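Local coordinates for cell surface protein (PDB 4GT6), which is of unknown function but, as an extracellular leucine-rich repeat protein of a gut bacterium, probably binds other proteins at the cell surface, at residues S263-V277 and N286-I299. Sequence-based numbering, arbitrary orientation. Where two conformers were deposited one is given.
Sequences SCAYLASVKMPDSVV and NCPALQDIEFSSRI. With NA (sodium ion), chain R; EDO (1,2-ethanediol), chain I.
Ala268 O takes two backbone donors from the neighbouring coil: Asp292 N lies in its carbonyl plane, whereas Gln291 N, 2.8 Å from the same oxygen, is tilted 28° out of it. From there the bonding becomes regular: Val270 N donates to Asp292 O, Glu294 N to Val270 O and Met272 N to Glu294 O. The axes of strands 269-271 and 292-294 run 4.8 Å apart and 1° from parallel, as expected of successive coils in the BspA-type leucine-rich repeat region to which both segments belong. On the face bearing Lys271 and Glu294, Lys271 NZ forms a salt bridge to Glu294 OE1 (2.8 Å), met nearly along its C-O axis. On the face bearing Val270 and Ile293, their CG1 atoms meet at 3.9 Å; just past the strands, Met272, present as selenomethionine and extended beyond CG, brings CE to 3.6 Å from Phe295 CD1. Ser296 OG, anti to its own N (chi1 162°), donates to Val276 O at 2.7 Å and accepts from Arg298 N in an ST turn. With alanine in place of Ser296, Val276 O is likely to lose this donor and Arg298 N its acceptor, leaving the turn freer to shift. Asp274 OD1 receives Ser297 N from above the carboxylate plane (2.9 Å), while Ser297 O, with Glu320 O of the next coil and four waters, binds a sodium ion. Val277 CG1 sits over the centre of the Arg298 guanidinium, 3.5 Å above its plane.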
loop_
_atom_site.group_PDB
_atom_site.type_symbol
_atom_site.label_atom_id
_atom_site.label_comp_id
_atom_site.label_asym_id
_atom_site.label_seq_id
_atom_site.Cartn_x
_atom_site.Cartn_y
_atom_site.Cartn_z
ATOM N N SER A 263 2.603 -1.021 13.815
ATOM C CA SER A 263 3.064 -2.389 14.071
ATOM C C SER A 263 4.549 -2.515 14.464
ATOM O O SER A 263 5.193 -3.507 14.092
ATOM C CB SER A 263 2.758 -3.290 12.875
ATOM O OG SER A 263 1.354 -3.376 12.691
ATOM N N CYS A 264 5.085 -1.559 15.250
ATOM C CA CYS A 264 6.466 -1.697 15.748
ATOM C C CYS A 264 6.500 -2.792 16.805
ATOM O O CYS A 264 5.839 -2.670 17.835
ATOM C CB CYS A 264 6.985 -0.380 16.305
ATOM S SG CYS A 264 7.227 0.881 15.046
ATOM N N ALA A 265 7.228 -3.864 16.540
ATOM C CA ALA A 265 7.289 -5.016 17.440
ATOM C C ALA A 265 8.110 -4.753 18.727
ATOM O O ALA A 265 7.859 -5.407 19.740
ATOM C CB ALA A 265 7.885 -6.209 16.698
ATOM N N TYR A 266 9.088 -3.827 18.680
ATOM C CA TYR A 266 10.034 -3.636 19.790
ATOM C C TYR A 266 10.015 -2.262 20.433
ATOM O O TYR A 266 10.483 -2.132 21.573
ATOM C CB TYR A 266 11.471 -3.910 19.301
ATOM C CG TYR A 266 11.661 -5.301 18.726
ATOM C CD1 TYR A 266 11.934 -6.387 19.553
ATOM C CD2 TYR A 266 11.578 -5.528 17.353
ATOM C CE1 TYR A 266 12.086 -7.674 19.032
ATOM C CE2 TYR A 266 11.738 -6.813 16.819
ATOM C CZ TYR A 266 11.994 -7.881 17.664
ATOM O OH TYR A 266 12.171 -9.144 17.155
ATOM N N LEU A 267 9.577 -1.232 19.702
ATOM C CA LEU A 267 9.596 0.148 20.204
ATOM C C LEU A 267 8.804 0.282 21.505
ATOM O O LEU A 267 7.599 0.011 21.524
ATOM C CB LEU A 267 9.052 1.100 19.129
ATOM C CG LEU A 267 9.176 2.613 19.435
ATOM C CD1 LEU A 267 10.647 3.056 19.534
ATOM C CD2 LEU A 267 8.479 3.427 18.383
ATOM N N ALA A 268 9.493 0.681 22.598
ATOM C CA ALA A 268 8.876 0.792 23.932
ATOM C C ALA A 268 8.690 2.247 24.382
ATOM O O ALA A 268 7.827 2.527 25.216
ATOM C CB ALA A 268 9.723 0.043 24.966
ATOM N N SER A 269 9.496 3.166 23.836
ATOM C CA SER A 269 9.451 4.562 24.247
ATOM C C SER A 269 9.641 5.469 23.051
ATOM O O SER A 269 10.566 5.255 22.288
ATOM C CB SER A 269 10.557 4.819 25.273
ATOM O OG SER A 269 10.595 6.180 25.668
ATOM N N VAL A 270 8.795 6.491 22.896
ATOM C CA VAL A 270 8.981 7.436 21.792
ATOM C C VAL A 270 8.958 8.865 22.363
ATOM O O VAL A 270 8.199 9.148 23.295
ATOM C CB VAL A 270 7.975 7.231 20.619
ATOM C CG1 VAL A 270 6.522 7.471 21.042
ATOM C CG2 VAL A 270 8.345 8.077 19.391
ATOM N N LYS A 271 9.809 9.752 21.802
ATOM C CA LYS A 271 9.857 11.153 22.213
ATOM C C LYS A 271 9.692 12.027 20.982
ATOM O O LYS A 271 10.328 11.777 19.959
ATOM C CB LYS A 271 11.148 11.474 22.982
ATOM C CG LYS A 271 11.143 10.804 24.350
ATOM C CD LYS A 271 12.408 10.995 25.165
ATOM C CE LYS A 271 12.360 10.181 26.440
ATOM N NZ LYS A 271 11.174 10.509 27.283
HETATM N N MSE A 272 8.775 13.000 21.057
HETATM C CA MSE A 272 8.488 13.928 19.950
HETATM C C MSE A 272 9.087 15.283 20.246
HETATM O O MSE A 272 8.859 15.777 21.347
HETATM C CB MSE A 272 6.966 14.155 19.763
HETATM C CG MSE A 272 6.194 12.968 19.425
HETATM SE SE MSE A 272 4.385 13.601 19.167
HETATM C CE MSE A 272 3.642 11.890 19.692
ATOM N N PRO A 273 9.732 15.950 19.258
ATOM C CA PRO A 273 10.174 17.327 19.473
ATOM C C PRO A 273 8.976 18.271 19.354
ATOM O O PRO A 273 7.966 17.904 18.707
ATOM C CB PRO A 273 11.175 17.546 18.320
ATOM C CG PRO A 273 10.600 16.739 17.194
ATOM C CD PRO A 273 9.992 15.508 17.867
ATOM N N ASP A 274 9.116 19.513 19.863
ATOM C CA ASP A 274 8.027 20.487 19.769
ATOM C C ASP A 274 7.846 21.014 18.333
ATOM O O ASP A 274 6.825 21.647 18.048
ATOM C CB ASP A 274 8.216 21.636 20.764
ATOM C CG ASP A 274 8.114 21.197 22.222
ATOM O OD1 ASP A 274 7.431 20.178 22.497
ATOM O OD2 ASP A 274 8.701 21.878 23.083
ATOM N N SER A 275 8.781 20.678 17.408
ATOM C CA SER A 275 8.619 21.043 15.990
ATOM C C SER A 275 7.480 20.221 15.358
ATOM O O SER A 275 6.942 20.636 14.334
ATOM C CB SER A 275 9.926 20.866 15.208
ATOM O OG SER A 275 10.437 19.543 15.247
ATOM N N VAL A 276 7.086 19.073 15.967
ATOM C CA VAL A 276 5.977 18.252 15.435
ATOM C C VAL A 276 4.659 18.991 15.698
ATOM O O VAL A 276 4.320 19.267 16.862
ATOM C CB VAL A 276 5.942 16.806 16.003
ATOM C CG1 VAL A 276 4.644 16.073 15.595
ATOM C CG2 VAL A 276 7.159 16.005 15.535
ATOM N N VAL A 277 3.944 19.326 14.627
ATOM C CA VAL A 277 2.676 20.065 14.759
ATOM C C VAL A 277 1.468 19.179 14.434
ATOM O O VAL A 277 0.336 19.580 14.711
ATOM C CB VAL A 277 2.638 21.389 13.956
ATOM C CG1 VAL A 277 3.733 22.344 14.426
ATOM C CG2 VAL A 277 2.706 21.156 12.445
ATOM N N ASN A 286 -1.142 -0.604 16.732
ATOM C CA ASN A 286 -0.654 -1.973 16.920
ATOM C C ASN A 286 0.844 -2.017 17.282
ATOM O O ASN A 286 1.574 -2.858 16.753
ATOM C CB ASN A 286 -0.952 -2.826 15.679
ATOM C CG ASN A 286 -2.432 -2.954 15.435
ATOM O OD1 ASN A 286 -3.211 -3.168 16.360
ATOM N ND2 ASN A 286 -2.856 -2.781 14.203
ATOM N N CYS A 287 1.298 -1.115 18.184
ATOM C CA CYS A 287 2.666 -1.137 18.731
ATOM C C CYS A 287 2.546 -1.839 20.081
ATOM O O CYS A 287 2.187 -1.179 21.056
ATOM C CB CYS A 287 3.228 0.277 18.859
ATOM S SG CYS A 287 3.708 1.003 17.274
ATOM N N PRO A 288 2.757 -3.177 20.156
ATOM C CA PRO A 288 2.438 -3.902 21.402
ATOM C C PRO A 288 3.439 -3.747 22.545
ATOM O O PRO A 288 3.136 -4.210 23.639
ATOM C CB PRO A 288 2.361 -5.369 20.953
ATOM C CG PRO A 288 3.175 -5.442 19.749
ATOM C CD PRO A 288 3.132 -4.113 19.076
ATOM N N ALA A 289 4.617 -3.143 22.303
ATOM C CA ALA A 289 5.604 -2.939 23.368
ATOM C C ALA A 289 5.645 -1.473 23.817
ATOM O O ALA A 289 6.351 -1.159 24.776
ATOM C CB ALA A 289 6.984 -3.374 22.902
ATOM N N LEU A 290 4.866 -0.596 23.167
ATOM C CA LEU A 290 4.880 0.847 23.434
ATOM C C LEU A 290 4.319 1.150 24.816
ATOM O O LEU A 290 3.155 0.857 25.103
ATOM C CB LEU A 290 4.155 1.634 22.325
ATOM C CG LEU A 290 4.279 3.172 22.367
ATOM C CD1 LEU A 290 5.761 3.631 22.277
ATOM C CD2 LEU A 290 3.461 3.815 21.247
ATOM N N GLN A 291 5.172 1.745 25.676
ATOM C CA GLN A 291 4.770 2.066 27.046
ATOM C C GLN A 291 4.892 3.542 27.385
ATOM O O GLN A 291 4.146 4.018 28.241
ATOM C CB GLN A 291 5.605 1.266 28.046
ATOM C CG GLN A 291 5.175 -0.183 28.183
ATOM C CD GLN A 291 5.845 -0.829 29.369
ATOM O OE1 GLN A 291 6.842 -1.546 29.234
ATOM N NE2 GLN A 291 5.324 -0.568 30.562
ATOM N N ASP A 292 5.861 4.252 26.783
ATOM C CA ASP A 292 6.066 5.665 27.117
ATOM C C ASP A 292 6.052 6.538 25.891
ATOM O O ASP A 292 6.702 6.226 24.892
ATOM C CB ASP A 292 7.412 5.833 27.846
ATOM C CG ASP A 292 7.481 5.090 29.168
ATOM O OD1 ASP A 292 6.664 5.391 30.058
ATOM O OD2 ASP A 292 8.370 4.232 29.318
ATOM N N ILE A 293 5.263 7.608 25.953
ATOM C CA ILE A 293 5.141 8.580 24.871
ATOM C C ILE A 293 5.311 9.979 25.452
ATOM O O ILE A 293 4.592 10.332 26.385
ATOM C CB ILE A 293 3.774 8.459 24.118
ATOM C CG1 ILE A 293 3.580 7.064 23.511
ATOM C CG2 ILE A 293 3.652 9.554 23.014
ATOM C CD1 ILE A 293 2.339 6.417 23.953
ATOM N N GLU A 294 6.263 10.756 24.915
ATOM C CA GLU A 294 6.477 12.160 25.264
ATOM C C GLU A 294 6.002 12.954 24.052
ATOM O O GLU A 294 6.560 12.825 22.962
ATOM C CB GLU A 294 7.949 12.424 25.605
ATOM C CG GLU A 294 8.236 13.841 26.079
ATOM C CD GLU A 294 9.631 14.080 26.628
ATOM O OE1 GLU A 294 10.222 13.138 27.207
ATOM O OE2 GLU A 294 10.121 15.226 26.506
ATOM N N PHE A 295 4.920 13.707 24.224
ATOM C CA PHE A 295 4.302 14.448 23.150
ATOM C C PHE A 295 4.928 15.791 22.909
ATOM O O PHE A 295 5.421 16.419 23.839
ATOM C CB PHE A 295 2.821 14.698 23.499
ATOM C CG PHE A 295 1.963 13.458 23.491
ATOM C CD1 PHE A 295 1.444 12.962 22.301
ATOM C CD2 PHE A 295 1.676 12.785 24.677
ATOM C CE1 PHE A 295 0.649 11.807 22.292
ATOM C CE2 PHE A 295 0.859 11.646 24.671
ATOM C CZ PHE A 295 0.340 11.175 23.483
ATOM N N SER A 296 4.772 16.287 21.675
ATOM C CA SER A 296 5.105 17.643 21.301
ATOM C C SER A 296 4.102 18.596 21.978
ATOM O O SER A 296 2.905 18.262 22.047
ATOM C CB SER A 296 4.983 17.786 19.790
ATOM O OG SER A 296 4.903 19.166 19.467
ATOM N N SER A 297 4.555 19.799 22.377
ATOM C CA SER A 297 3.660 20.804 22.971
ATOM C C SER A 297 2.816 21.521 21.890
ATOM O O SER A 297 1.982 22.357 22.237
ATOM C CB SER A 297 4.479 21.840 23.748
ATOM O OG SER A 297 5.265 22.603 22.842
ATOM N N ARG A 298 3.060 21.236 20.583
ATOM C CA ARG A 298 2.378 21.962 19.500
ATOM C C ARG A 298 1.330 21.130 18.741
ATOM O O ARG A 298 0.667 21.655 17.840
ATOM C CB ARG A 298 3.407 22.575 18.530
ATOM C CG ARG A 298 4.180 23.728 19.219
ATOM C CD ARG A 298 5.245 24.375 18.353
ATOM N NE ARG A 298 4.694 25.089 17.202
ATOM C CZ ARG A 298 5.266 25.134 16.001
ATOM N NH1 ARG A 298 6.396 24.475 15.772
ATOM N NH2 ARG A 298 4.698 25.815 15.014
ATOM N N ILE A 299 1.108 19.882 19.143
ATOM C CA ILE A 299 0.033 19.114 18.509
ATOM C C ILE A 299 -1.288 19.515 19.165
ATOM O O ILE A 299 -1.289 19.842 20.353
ATOM C CB ILE A 299 0.282 17.590 18.541
ATOM C CG1 ILE A 299 0.509 17.086 19.976
ATOM C CG2 ILE A 299 1.476 17.236 17.615
ATOM C CD1 ILE A 299 0.254 15.537 20.135
HETATM NA NA NA R . 0.169 21.775 23.670
HETATM C C1 EDO I . 8.572 17.381 24.374
HETATM O O1 EDO I . 8.867 17.930 23.099
HETATM C C2 EDO I . 8.190 18.509 25.375
HETATM O O2 EDO I . 6.978 19.134 24.972
HETATM O O HOH W 1 -0.980 -2.291 11.846
HETATM O O HOH W 2 5.761 -1.517 20.208
HETATM O O HOH W 3 11.017 6.078 28.692
HETATM O O HOH W 4 7.240 23.481 24.966
HETATM O O HOH W 5 7.190 22.808 12.806
HETATM O O HOH W 6 -0.775 21.943 15.626
HETATM O O HOH W 7 0.345 19.563 22.589
HETATM O O HOH W 8 -1.220 22.332 21.743
HETATM O O HOH W 9 0.029 24.097 24.443
HETATM O O HOH W 10 1.427 21.218 25.664
#